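Local coordinates for maternal protein tudor (Drosophila melanogaster, PDB 3NTK) that recognises the Piwi protein Aubergine in a methylarginine-dependent manner through Tudor domains and is required in oogenesis for the formation of primordial germ cells, at residues A1-V7 against E136-I142; P14-Q20 against Y107-L113; L48-C54 against R66-V72. All blocks are in the same frame, centred on the assembly; numbering follows the deposited sequence.

Overall arrangement
The extended Tudor domain shows how a fold can be closed by residues distant in sequence. Contacts 1 and 2 belong to the OB-fold half, where strands 4-11 and 16-21, which precede the Tudor core, meet strands that follow it. Their centres lie 11 Å apart and they join directly, since Val7 O sits 2.9 Å from Gln20 N, a probable hydrogen bond. Contact 3 lies in the Tudor core itself, which, as in related Tudor domains, probably carries the aromatic cage for methylarginine; none of these contacts includes a ligand. Its centre is 20 Å from that of contact 2, which it touches through Arg66 and Tyr107, and 30 Å from contact 1, across the chain's centre.

Contact 1: A1-V7 against E136-I142; sequences AELHNCV and ETFQVEI
In the OB-fold half of the extended Tudor domain, an antiparallel strand pairing joins segment 1-7, at the start of the chain, to segment 136-142, which follows the Tudor core. His4 faces Val140 and Cys6 faces Phe138 as hydrogen-bonded pairs, each with two backbone bonds, while Asn5 and Gln139 form the non-hydrogen-bonded pair between them. The directions of the two short strands differ by 131°, away from strict antiparallel.

On the face of Asn5 and Gln139 the backbone pairing is reinforced by two amides. Gln139 folds back at its second torsion (chi2 75°), which brings its NE2 to Asn5 OD1 at 3.0 Å. The donor lies in the carbonyl plane of Asn5, yet the two amide planes are almost perpendicular, 88° apart, although the side chains run alongside each other in the same direction. Each amide is also held at its other end: Asn5 ND2 binds Glu22 OE1, and Gln139 OE1 accepts from Ser159 N. Both groups are thus fixed in rotation.

Cys6, Phe138 and Val140 are buried on the other face, which the partly exposed His4 shares. Cys6 SG rests 3.8 Å from Val140 CG1, with Val19 and Met21 of the adjoining strand packed against the same cysteine, while Phe138 reaches Phe129 and Ile130 of helix 120-131. The His4 ring brings its edge to Val140 O, which already accepts from His4 N, and adds a weak bond from ND1 at 3.5 Å.

Beyond the regular pairing, Ala1 CB lies 3.3 Å from Glu141 CD, whose carboxylate is paired with Arg154. A water bridges the two segments, donating to Glu2 O at 2.7 Å and accepting from Ile142 N at 2.8 Å.

Contact 2: P14-Q20 against Y107-L113; sequences PMSFYVQ and YSRHCEL
His110 swings its ring opposite the backbone N (chi1 -176°), which carries the imidazole to the Ser16 hydroxyl across two antiparallel strands of the OB-fold sheet. Ser16 OG lies at the ring edge, in its plane, 2.8 Å from His110 NE2. The same ring passes Tyr18 at a slant: His110 CD2 stands over one face of the tyrosine, offset toward the rim and 3.5 Å from Tyr18 CZ. With the planes 53° apart, the pair is neither stacked nor T-shaped.

On the other side of the sheet Phe17, Val19 and Cys111 pack together, with Arg109, paired with Asp24, at the end of the row. Phe17 takes the cramped first torsion between N and carbonyl carbon (chi1 61°), which lays its ring beneath Cys111. Cys111 CB sits over the ring face in a CH-pi contact, 3.9 Å from the centroid of the Phe17 ring, while Cys111 SG makes an oblique sulfur-aromatic contact with the same ring and touches Val19 CG2 at 3.8 Å. The Leu113 and Phe17 side chains cross at about a right angle, with Leu113 CG 3.9 Å from Phe17 CE1, and Val153 of strand 151-157 packs against both residues. Leu113 CD1 also meets Pro14 CB at 3.5 Å.

Paired backbone bonds link Phe17 with Cys111 and Val19 with Arg109. Just ahead of strand 16-20, Pro14 O accepts from Leu113 N, and a water donates to both Met15 O and Glu112 OE1; that carboxylate is also paired with Lys146.

Carbon and sulfur packing thus holds the cluster of Phe17, Cys111 and Leu113. His110 is gripped by polar bonds instead: Ser16 holds NE2 and Thr150 OG1 holds ND1, so the imidazole is fixed in rotation whichever nitrogen carries the proton.

Contact 3: L48-C54 against R66-V72; sequences LKEGALC and RAQIRKV
The Gln68 amide extends toward the turn that leads into strand 53-58, its NE2 making a weak hydrogen bond of 3.3 Å to Gly51 O, while its OE1 lies in the plane of the Arg70 guanidinium, at that group's edge. The Gln68 chain is extended, with CG anti to the backbone N (chi1 177°), and Leu53 CD1 packs against its CB.

Residues 53-54 and 66-72 belong to a hairpin in the Tudor core, an SH3-like barrel, and residues 48-52 lead into it. Leu53 faces Gln68 as a non-hydrogen-bonded pair, and Cys54 faces Ala67 with two backbone bonds. Before them comes a type II turn from Lys49 to Ala52, closed by Ala52 N to Lys49 O at 3.1 Å. Gly51 occupies its third position with a positive phi of 93°, where a side chain would be pressed against the preceding carbonyl. The turn is stitched to strand 63-72 through Ile69: Gly51 N donates to Ile69 O at 2.8 Å, and Ala52 O accepts from Ile69 N at 2.9 Å. A classic beta bulge follows, in which Arg70 and Lys71 both face Glu79.

Ile69 points its side chain into the turn. Its CD1 meets Leu48 CD2 at 3.5 Å, the two chains crossing nearly at right angles, and lies 4.0 Å from Ala52 CB. An alanine here would lack this CD1 and is likely to deprive Leu48 and Ala52 of their shared packing partner, opening a gap beneath the turn.

At the outer end, Glu50 OE2 approaches Arg70 O to 2.9 Å. As both are acceptors and no bond is evident, their proximity is probably unfavourable; the contact draws its attraction chiefly from the backbone bonds and the packing of Ile69, with Val72 CG2 against Lys49 CA adding to it.

Contact 1: A1-V7 against E136-I142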
loop_
_atom_site.group_PDB
_atom_site.type_symbol
_atom_site.label_atom_id
_atom_site.label_comp_id
_atom_site.label_asym_id
_atom_site.label_seq_id
_atom_site.Cartn_x
_atom_site.Cartn_y
_atom_site.Cartn_z
ATOM N N ALA A 1 1.493 24.716 -0.730
ATOM C CA ALA A 1 2.606 23.758 -0.469
ATOM C C ALA A 1 2.682 22.714 -1.578
ATOM O O ALA A 1 1.801 22.646 -2.438
ATOM C CB ALA A 1 2.400 23.077 0.875
ATOM N N GLU A 2 3.735 21.904 -1.552
ATOM C CA GLU A 2 3.926 20.868 -2.560
ATOM C C GLU A 2 2.972 19.691 -2.359
ATOM O O GLU A 2 3.152 18.880 -1.450
ATOM C CB GLU A 2 5.371 20.372 -2.529
ATOM C CG GLU A 2 5.679 19.312 -3.566
ATOM C CD GLU A 2 7.153 18.971 -3.625
ATOM O OE1 GLU A 2 7.701 18.501 -2.604
ATOM O OE2 GLU A 2 7.762 19.175 -4.697
ATOM N N LEU A 3 1.961 19.608 -3.218
ATOM C CA LEU A 3 0.968 18.543 -3.157
ATOM C C LEU A 3 1.225 17.474 -4.207
ATOM O O LEU A 3 1.525 17.784 -5.360
ATOM C CB LEU A 3 -0.436 19.121 -3.359
ATOM C CG LEU A 3 -1.193 19.625 -2.127
ATOM C CD1 LEU A 3 -0.297 20.491 -1.258
ATOM C CD2 LEU A 3 -2.421 20.396 -2.590
ATOM N N HIS A 4 1.108 16.214 -3.803
ATOM C CA HIS A 4 1.319 15.103 -4.725
ATOM C C HIS A 4 0.037 14.303 -4.874
ATOM O O HIS A 4 -0.597 13.958 -3.882
ATOM C CB HIS A 4 2.402 14.149 -4.213
ATOM C CG HIS A 4 3.704 14.810 -3.895
ATOM N ND1 HIS A 4 4.009 15.284 -2.638
ATOM C CD2 HIS A 4 4.789 15.058 -4.665
ATOM C CE1 HIS A 4 5.229 15.791 -2.645
ATOM N NE2 HIS A 4 5.724 15.667 -3.863
ATOM N N ASN A 5 -0.338 14.002 -6.113
ATOM C CA ASN A 5 -1.533 13.208 -6.363
ATOM C C ASN A 5 -1.262 11.757 -6.011
ATOM O O ASN A 5 -0.162 11.247 -6.244
ATOM C CB ASN A 5 -1.943 13.283 -7.833
ATOM C CG ASN A 5 -2.559 14.616 -8.199
ATOM O OD1 ASN A 5 -3.380 15.153 -7.452
ATOM N ND2 ASN A 5 -2.183 15.147 -9.359
ATOM N N CYS A 6 -2.275 11.098 -5.463
ATOM C CA CYS A 6 -2.173 9.697 -5.090
ATOM C C CYS A 6 -3.570 9.112 -4.984
ATOM O O CYS A 6 -4.573 9.827 -5.092
ATOM C CB CYS A 6 -1.473 9.556 -3.741
ATOM S SG CYS A 6 -2.387 10.268 -2.359
ATOM N N VAL A 7 -3.626 7.802 -4.788
ATOM C CA VAL A 7 -4.885 7.109 -4.608
ATOM C C VAL A 7 -4.680 6.350 -3.309
ATOM O O VAL A 7 -3.585 5.849 -3.057
ATOM C CB VAL A 7 -5.171 6.107 -5.758
ATOM C CG1 VAL A 7 -6.409 5.293 -5.441
ATOM C CG2 VAL A 7 -5.376 6.857 -7.070
ATOM N N GLU A 136 -10.784 7.265 -6.255
ATOM C CA GLU A 136 -10.572 8.669 -6.578
ATOM C C GLU A 136 -9.197 9.178 -6.171
ATOM O O GLU A 136 -8.536 8.611 -5.301
ATOM C CB GLU A 136 -11.645 9.535 -5.920
ATOM C CG GLU A 136 -13.062 9.055 -6.175
ATOM C CD GLU A 136 -14.067 10.184 -6.142
ATOM O OE1 GLU A 136 -13.977 11.031 -5.231
ATOM O OE2 GLU A 136 -14.951 10.223 -7.023
ATOM N N THR A 137 -8.781 10.265 -6.807
ATOM C CA THR A 137 -7.488 10.873 -6.531
ATOM C C THR A 137 -7.547 11.850 -5.363
ATOM O O THR A 137 -8.483 12.638 -5.244
ATOM C CB THR A 137 -6.963 11.625 -7.777
ATOM O OG1 THR A 137 -6.689 10.680 -8.820
ATOM C CG2 THR A 137 -5.691 12.395 -7.449
ATOM N N PHE A 138 -6.541 11.775 -4.498
ATOM C CA PHE A 138 -6.405 12.661 -3.347
ATOM C C PHE A 138 -5.019 13.261 -3.494
ATOM O O PHE A 138 -4.263 12.861 -4.374
ATOM C CB PHE A 138 -6.448 11.878 -2.026
ATOM C CG PHE A 138 -7.815 11.390 -1.644
ATOM C CD1 PHE A 138 -8.341 10.238 -2.208
ATOM C CD2 PHE A 138 -8.584 12.100 -0.729
ATOM C CE1 PHE A 138 -9.620 9.797 -1.867
ATOM C CE2 PHE A 138 -9.862 11.668 -0.382
ATOM C CZ PHE A 138 -10.381 10.518 -0.950
ATOM N N GLN A 139 -4.685 14.231 -2.654
ATOM C CA GLN A 139 -3.344 14.799 -2.691
ATOM C C GLN A 139 -2.797 14.748 -1.277
ATOM O O GLN A 139 -3.553 14.806 -0.305
ATOM C CB GLN A 139 -3.336 16.252 -3.170
ATOM C CG GLN A 139 -3.809 16.457 -4.595
ATOM C CD GLN A 139 -5.302 16.317 -4.712
ATOM O OE1 GLN A 139 -6.054 16.961 -3.971
ATOM N NE2 GLN A 139 -5.750 15.480 -5.641
ATOM N N VAL A 140 -1.485 14.610 -1.162
ATOM C CA VAL A 140 -0.850 14.586 0.145
ATOM C C VAL A 140 0.336 15.527 0.144
ATOM O O VAL A 140 1.044 15.649 -0.858
ATOM C CB VAL A 140 -0.338 13.172 0.538
ATOM C CG1 VAL A 140 -1.510 12.244 0.809
ATOM C CG2 VAL A 140 0.560 12.611 -0.564
ATOM N N GLU A 141 0.525 16.219 1.261
ATOM C CA GLU A 141 1.667 17.098 1.425
ATOM C C GLU A 141 2.530 16.272 2.368
ATOM O O GLU A 141 2.084 15.923 3.458
ATOM C CB GLU A 141 1.273 18.412 2.106
ATOM C CG GLU A 141 2.366 19.478 2.056
ATOM C CD GLU A 141 2.181 20.582 3.091
ATOM O OE1 GLU A 141 1.021 20.901 3.433
ATOM O OE2 GLU A 141 3.200 21.141 3.552
ATOM N N ILE A 142 3.742 15.925 1.945
ATOM C CA ILE A 142 4.622 15.130 2.795
ATOM C C ILE A 142 5.418 16.038 3.724
ATOM O O ILE A 142 6.280 16.800 3.284
ATOM C CB ILE A 142 5.589 14.270 1.955
ATOM C CG1 ILE A 142 4.792 13.399 0.985
ATOM C CG2 ILE A 142 6.430 13.377 2.867
ATOM C CD1 ILE A 142 5.654 12.524 0.092
HETATM O O HOH W 1 4.950 17.458 -0.036
#

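Contact 2: P14-Q20 against Y107-L113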
loop_
_atom_site.group_PDB
_atom_site.type_symbol
_atom_site.label_atom_id
_atom_site.label_comp_id
_atom_site.label_asym_id
_atom_site.label_seq_id
_atom_site.Cartn_x
_atom_site.Cartn_y
_atom_site.Cartn_z
ATOM N N PRO A 14 -6.980 7.532 10.030
ATOM C CA PRO A 14 -6.072 8.646 9.753
ATOM C C PRO A 14 -4.628 8.364 10.166
ATOM O O PRO A 14 -3.695 8.808 9.502
ATOM C CB PRO A 14 -6.677 9.795 10.558
ATOM C CG PRO A 14 -8.148 9.474 10.537
ATOM C CD PRO A 14 -8.147 7.986 10.805
ATOM N N MET A 15 -4.434 7.623 11.254
ATOM C CA MET A 15 -3.071 7.361 11.685
ATOM C C MET A 15 -2.391 6.195 11.000
ATOM O O MET A 15 -1.241 5.888 11.295
ATOM C CB MET A 15 -2.983 7.202 13.206
ATOM C CG MET A 15 -4.018 6.339 13.847
ATOM S SD MET A 15 -4.134 4.700 13.185
ATOM C CE MET A 15 -5.793 4.745 12.669
ATOM N N SER A 16 -3.092 5.545 10.079
ATOM C CA SER A 16 -2.487 4.438 9.356
ATOM C C SER A 16 -3.221 4.077 8.077
ATOM O O SER A 16 -4.280 3.440 8.113
ATOM C CB SER A 16 -2.385 3.196 10.246
ATOM O OG SER A 16 -1.647 2.176 9.585
ATOM N N PHE A 17 -2.659 4.499 6.950
ATOM C CA PHE A 17 -3.231 4.178 5.656
ATOM C C PHE A 17 -2.127 4.073 4.604
ATOM O O PHE A 17 -0.981 4.458 4.850
ATOM C CB PHE A 17 -4.304 5.200 5.243
ATOM C CG PHE A 17 -3.814 6.613 5.109
ATOM C CD1 PHE A 17 -3.695 7.438 6.224
ATOM C CD2 PHE A 17 -3.522 7.143 3.854
ATOM C CE1 PHE A 17 -3.297 8.774 6.089
ATOM C CE2 PHE A 17 -3.123 8.475 3.711
ATOM C CZ PHE A 17 -3.013 9.290 4.829
ATOM N N TYR A 18 -2.466 3.514 3.449
ATOM C CA TYR A 18 -1.502 3.348 2.368
ATOM C C TYR A 18 -1.965 4.029 1.090
ATOM O O TYR A 18 -3.156 4.024 0.769
ATOM C CB TYR A 18 -1.278 1.864 2.070
ATOM C CG TYR A 18 -0.540 1.122 3.156
ATOM C CD1 TYR A 18 -1.204 0.664 4.298
ATOM C CD2 TYR A 18 0.830 0.881 3.042
ATOM C CE1 TYR A 18 -0.513 -0.024 5.303
ATOM C CE2 TYR A 18 1.527 0.197 4.033
ATOM C CZ TYR A 18 0.854 -0.251 5.158
ATOM O OH TYR A 18 1.563 -0.920 6.131
ATOM N N VAL A 19 -1.010 4.584 0.351
ATOM C CA VAL A 19 -1.308 5.259 -0.899
ATOM C C VAL A 19 -0.365 4.828 -2.009
ATOM O O VAL A 19 0.697 4.254 -1.761
ATOM C CB VAL A 19 -1.186 6.791 -0.759
ATOM C CG1 VAL A 19 -2.068 7.278 0.378
ATOM C CG2 VAL A 19 0.270 7.190 -0.525
ATOM N N GLN A 20 -0.781 5.099 -3.238
ATOM C CA GLN A 20 0.026 4.819 -4.411
ATOM C C GLN A 20 0.135 6.179 -5.081
ATOM O O GLN A 20 -0.864 6.740 -5.536
ATOM C CB GLN A 20 -0.662 3.811 -5.341
ATOM C CG GLN A 20 -0.488 2.348 -4.914
ATOM C CD GLN A 20 -1.147 1.356 -5.870
ATOM O OE1 GLN A 20 -0.925 0.145 -5.779
ATOM N NE2 GLN A 20 -1.967 1.865 -6.782
ATOM N N TYR A 107 5.916 0.096 -4.098
ATOM C CA TYR A 107 5.115 1.103 -4.778
ATOM C C TYR A 107 3.870 1.586 -4.041
ATOM O O TYR A 107 3.082 2.354 -4.587
ATOM C CB TYR A 107 4.776 0.645 -6.199
ATOM C CG TYR A 107 5.998 0.631 -7.088
ATOM C CD1 TYR A 107 6.774 1.779 -7.247
ATOM C CD2 TYR A 107 6.402 -0.533 -7.738
ATOM C CE1 TYR A 107 7.927 1.768 -8.028
ATOM C CE2 TYR A 107 7.554 -0.554 -8.522
ATOM C CZ TYR A 107 8.311 0.601 -8.661
ATOM O OH TYR A 107 9.454 0.591 -9.429
ATOM N N SER A 108 3.692 1.121 -2.809
ATOM C CA SER A 108 2.602 1.607 -1.965
ATOM C C SER A 108 3.371 2.255 -0.812
ATOM O O SER A 108 4.468 1.800 -0.453
ATOM C CB SER A 108 1.697 0.473 -1.451
ATOM O OG SER A 108 2.313 -0.305 -0.443
ATOM N N ARG A 109 2.828 3.328 -0.253
ATOM C CA ARG A 109 3.502 4.016 0.839
ATOM C C ARG A 109 2.632 4.124 2.065
ATOM O O ARG A 109 1.458 4.477 1.970
ATOM C CB ARG A 109 3.908 5.418 0.406
ATOM C CG ARG A 109 4.753 5.430 -0.830
ATOM C CD ARG A 109 5.247 6.819 -1.134
ATOM N NE ARG A 109 5.941 6.847 -2.414
ATOM C CZ ARG A 109 6.661 7.875 -2.843
ATOM N NH1 ARG A 109 6.781 8.960 -2.088
ATOM N NH2 ARG A 109 7.250 7.816 -4.028
ATOM N N HIS A 110 3.208 3.806 3.220
ATOM C CA HIS A 110 2.474 3.915 4.460
ATOM C C HIS A 110 2.505 5.383 4.876
ATOM O O HIS A 110 3.550 6.047 4.785
ATOM C CB HIS A 110 3.106 3.049 5.555
ATOM C CG HIS A 110 2.329 3.047 6.833
ATOM N ND1 HIS A 110 2.828 3.569 8.008
ATOM C CD2 HIS A 110 1.069 2.632 7.110
ATOM C CE1 HIS A 110 1.907 3.477 8.953
ATOM N NE2 HIS A 110 0.831 2.913 8.435
ATOM N N CYS A 111 1.359 5.878 5.333
ATOM C CA CYS A 111 1.211 7.267 5.763
ATOM C C CYS A 111 0.413 7.370 7.047
ATOM O O CYS A 111 -0.355 6.471 7.391
ATOM C CB CYS A 111 0.434 8.086 4.726
ATOM S SG CYS A 111 1.099 8.167 3.076
ATOM N N GLU A 112 0.590 8.488 7.747
ATOM C CA GLU A 112 -0.178 8.766 8.952
ATOM C C GLU A 112 -0.419 10.268 8.930
ATOM O O GLU A 112 0.477 11.047 8.614
ATOM C CB GLU A 112 0.549 8.336 10.235
ATOM C CG GLU A 112 1.830 9.058 10.590
ATOM C CD GLU A 112 2.348 8.644 11.969
ATOM O OE1 GLU A 112 2.436 7.422 12.226
ATOM O OE2 GLU A 112 2.672 9.527 12.798
ATOM N N LEU A 113 -1.644 10.669 9.241
ATOM C CA LEU A 113 -1.985 12.081 9.220
ATOM C C LEU A 113 -1.387 12.891 10.348
ATOM O O LEU A 113 -1.212 12.405 11.466
ATOM C CB LEU A 113 -3.504 12.276 9.275
ATOM C CG LEU A 113 -4.348 12.009 8.030
ATOM C CD1 LEU A 113 -5.798 12.379 8.328
ATOM C CD2 LEU A 113 -3.818 12.823 6.866
HETATM O O HOH W 2 1.247 5.155 11.922
#

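Contact 3: L48-C54 against R66-V72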
loop_
_atom_site.group_PDB
_atom_site.type_symbol
_atom_site.label_atom_id
_atom_site.label_comp_id
_atom_site.label_asym_id
_atom_site.label_seq_id
_atom_site.Cartn_x
_atom_site.Cartn_y
_atom_site.Cartn_z
ATOM N N LEU A 48 10.658 -19.887 3.781
ATOM C CA LEU A 48 9.704 -19.075 4.526
ATOM C C LEU A 48 10.224 -18.619 5.881
ATOM O O LEU A 48 10.398 -19.419 6.801
ATOM C CB LEU A 48 8.387 -19.836 4.706
ATOM C CG LEU A 48 7.729 -20.337 3.417
ATOM C CD1 LEU A 48 6.365 -20.943 3.744
ATOM C CD2 LEU A 48 7.581 -19.192 2.428
ATOM N N LYS A 49 10.462 -17.317 5.992
ATOM C CA LYS A 49 10.949 -16.713 7.224
ATOM C C LYS A 49 10.484 -15.263 7.226
ATOM O O LYS A 49 10.359 -14.648 6.168
ATOM C CB LYS A 49 12.478 -16.764 7.273
ATOM C CG LYS A 49 13.156 -15.908 6.215
ATOM C CD LYS A 49 14.670 -15.968 6.327
ATOM C CE LYS A 49 15.338 -15.092 5.272
ATOM N NZ LYS A 49 16.826 -15.136 5.379
ATOM N N GLU A 50 10.217 -14.719 8.407
ATOM C CA GLU A 50 9.774 -13.335 8.501
ATOM C C GLU A 50 10.791 -12.428 7.815
ATOM O O GLU A 50 12.001 -12.612 7.961
ATOM C CB GLU A 50 9.614 -12.918 9.967
ATOM C CG GLU A 50 8.625 -13.764 10.761
ATOM C CD GLU A 50 8.385 -13.221 12.163
ATOM O OE1 GLU A 50 9.379 -12.961 12.879
ATOM O OE2 GLU A 50 7.205 -13.060 12.550
ATOM N N GLY A 51 10.294 -11.459 7.054
ATOM C CA GLY A 51 11.177 -10.536 6.366
ATOM C C GLY A 51 11.542 -10.936 4.947
ATOM O O GLY A 51 11.970 -10.099 4.157
ATOM N N ALA A 52 11.370 -12.211 4.617
ATOM C CA ALA A 52 11.704 -12.700 3.285
ATOM C C ALA A 52 10.848 -12.047 2.212
ATOM O O ALA A 52 9.645 -11.851 2.398
ATOM C CB ALA A 52 11.539 -14.212 3.228
ATOM N N LEU A 53 11.478 -11.717 1.088
ATOM C CA LEU A 53 10.778 -11.096 -0.029
ATOM C C LEU A 53 10.542 -12.174 -1.082
ATOM O O LEU A 53 11.417 -13.005 -1.337
ATOM C CB LEU A 53 11.625 -9.968 -0.624
ATOM C CG LEU A 53 10.856 -8.763 -1.162
ATOM C CD1 LEU A 53 10.121 -8.081 -0.006
ATOM C CD2 LEU A 53 11.821 -7.788 -1.824
ATOM N N CYS A 54 9.361 -12.170 -1.690
ATOM C CA CYS A 54 9.046 -13.165 -2.701
ATOM C C CYS A 54 7.864 -12.702 -3.538
ATOM O O CYS A 54 7.481 -11.533 -3.511
ATOM C CB CYS A 54 8.695 -14.494 -2.026
ATOM S SG CYS A 54 7.200 -14.407 -0.983
ATOM N N ARG A 66 4.393 -8.857 -5.515
ATOM C CA ARG A 66 5.619 -8.862 -4.717
ATOM C C ARG A 66 5.117 -8.858 -3.279
ATOM O O ARG A 66 4.162 -8.144 -2.945
ATOM C CB ARG A 66 6.474 -7.611 -4.978
ATOM C CG ARG A 66 7.058 -7.522 -6.391
ATOM C CD ARG A 66 8.277 -6.603 -6.437
ATOM N NE ARG A 66 7.934 -5.216 -6.128
ATOM C CZ ARG A 66 8.823 -4.241 -5.967
ATOM N NH1 ARG A 66 10.122 -4.491 -6.084
ATOM N NH2 ARG A 66 8.412 -3.007 -5.690
ATOM N N ALA A 67 5.758 -9.637 -2.419
ATOM C CA ALA A 67 5.311 -9.720 -1.045
ATOM C C ALA A 67 6.434 -9.945 -0.040
ATOM O O ALA A 67 7.485 -10.506 -0.366
ATOM C CB ALA A 67 4.281 -10.840 -0.920
ATOM N N GLN A 68 6.203 -9.486 1.181
ATOM C CA GLN A 68 7.157 -9.679 2.257
ATOM C C GLN A 68 6.454 -10.497 3.327
ATOM O O GLN A 68 5.348 -10.161 3.759
ATOM C CB GLN A 68 7.623 -8.344 2.853
ATOM C CG GLN A 68 8.563 -8.543 4.036
ATOM C CD GLN A 68 9.145 -7.250 4.569
ATOM O OE1 GLN A 68 8.418 -6.298 4.845
ATOM N NE2 GLN A 68 10.464 -7.215 4.726
ATOM N N ILE A 69 7.085 -11.584 3.742
ATOM C CA ILE A 69 6.506 -12.439 4.766
ATOM C C ILE A 69 6.544 -11.744 6.123
ATOM O O ILE A 69 7.589 -11.249 6.553
ATOM C CB ILE A 69 7.261 -13.773 4.838
ATOM C CG1 ILE A 69 7.130 -14.499 3.496
ATOM C CG2 ILE A 69 6.721 -14.619 5.991
ATOM C CD1 ILE A 69 7.848 -15.835 3.439
ATOM N N ARG A 70 5.395 -11.701 6.789
ATOM C CA ARG A 70 5.286 -11.062 8.094
ATOM C C ARG A 70 5.219 -12.074 9.229
ATOM O O ARG A 70 5.755 -11.837 10.314
ATOM C CB ARG A 70 4.052 -10.158 8.128
ATOM C CG ARG A 70 4.188 -8.908 7.275
ATOM C CD ARG A 70 5.329 -8.036 7.790
ATOM N NE ARG A 70 5.506 -6.817 7.007
ATOM C CZ ARG A 70 4.609 -5.839 6.927
ATOM N NH1 ARG A 70 3.460 -5.932 7.584
ATOM N NH2 ARG A 70 4.864 -4.763 6.192
ATOM N N LYS A 71 4.562 -13.200 8.974
ATOM C CA LYS A 71 4.425 -14.257 9.971
ATOM C C LYS A 71 4.356 -15.619 9.293
ATOM O O LYS A 71 3.651 -15.781 8.300
ATOM C CB LYS A 71 3.145 -14.069 10.788
ATOM C CG LYS A 71 3.083 -12.811 11.631
ATOM C CD LYS A 71 1.779 -12.762 12.418
ATOM C CE LYS A 71 1.650 -13.970 13.344
ATOM N NZ LYS A 71 0.339 -14.010 14.056
ATOM N N VAL A 72 5.087 -16.589 9.830
ATOM C CA VAL A 72 5.065 -17.940 9.284
ATOM C C VAL A 72 4.076 -18.747 10.126
ATOM O O VAL A 72 4.267 -18.918 11.330
ATOM C CB VAL A 72 6.455 -18.603 9.351
ATOM C CG1 VAL A 72 6.364 -20.049 8.879
ATOM C CG2 VAL A 72 7.445 -17.827 8.485
#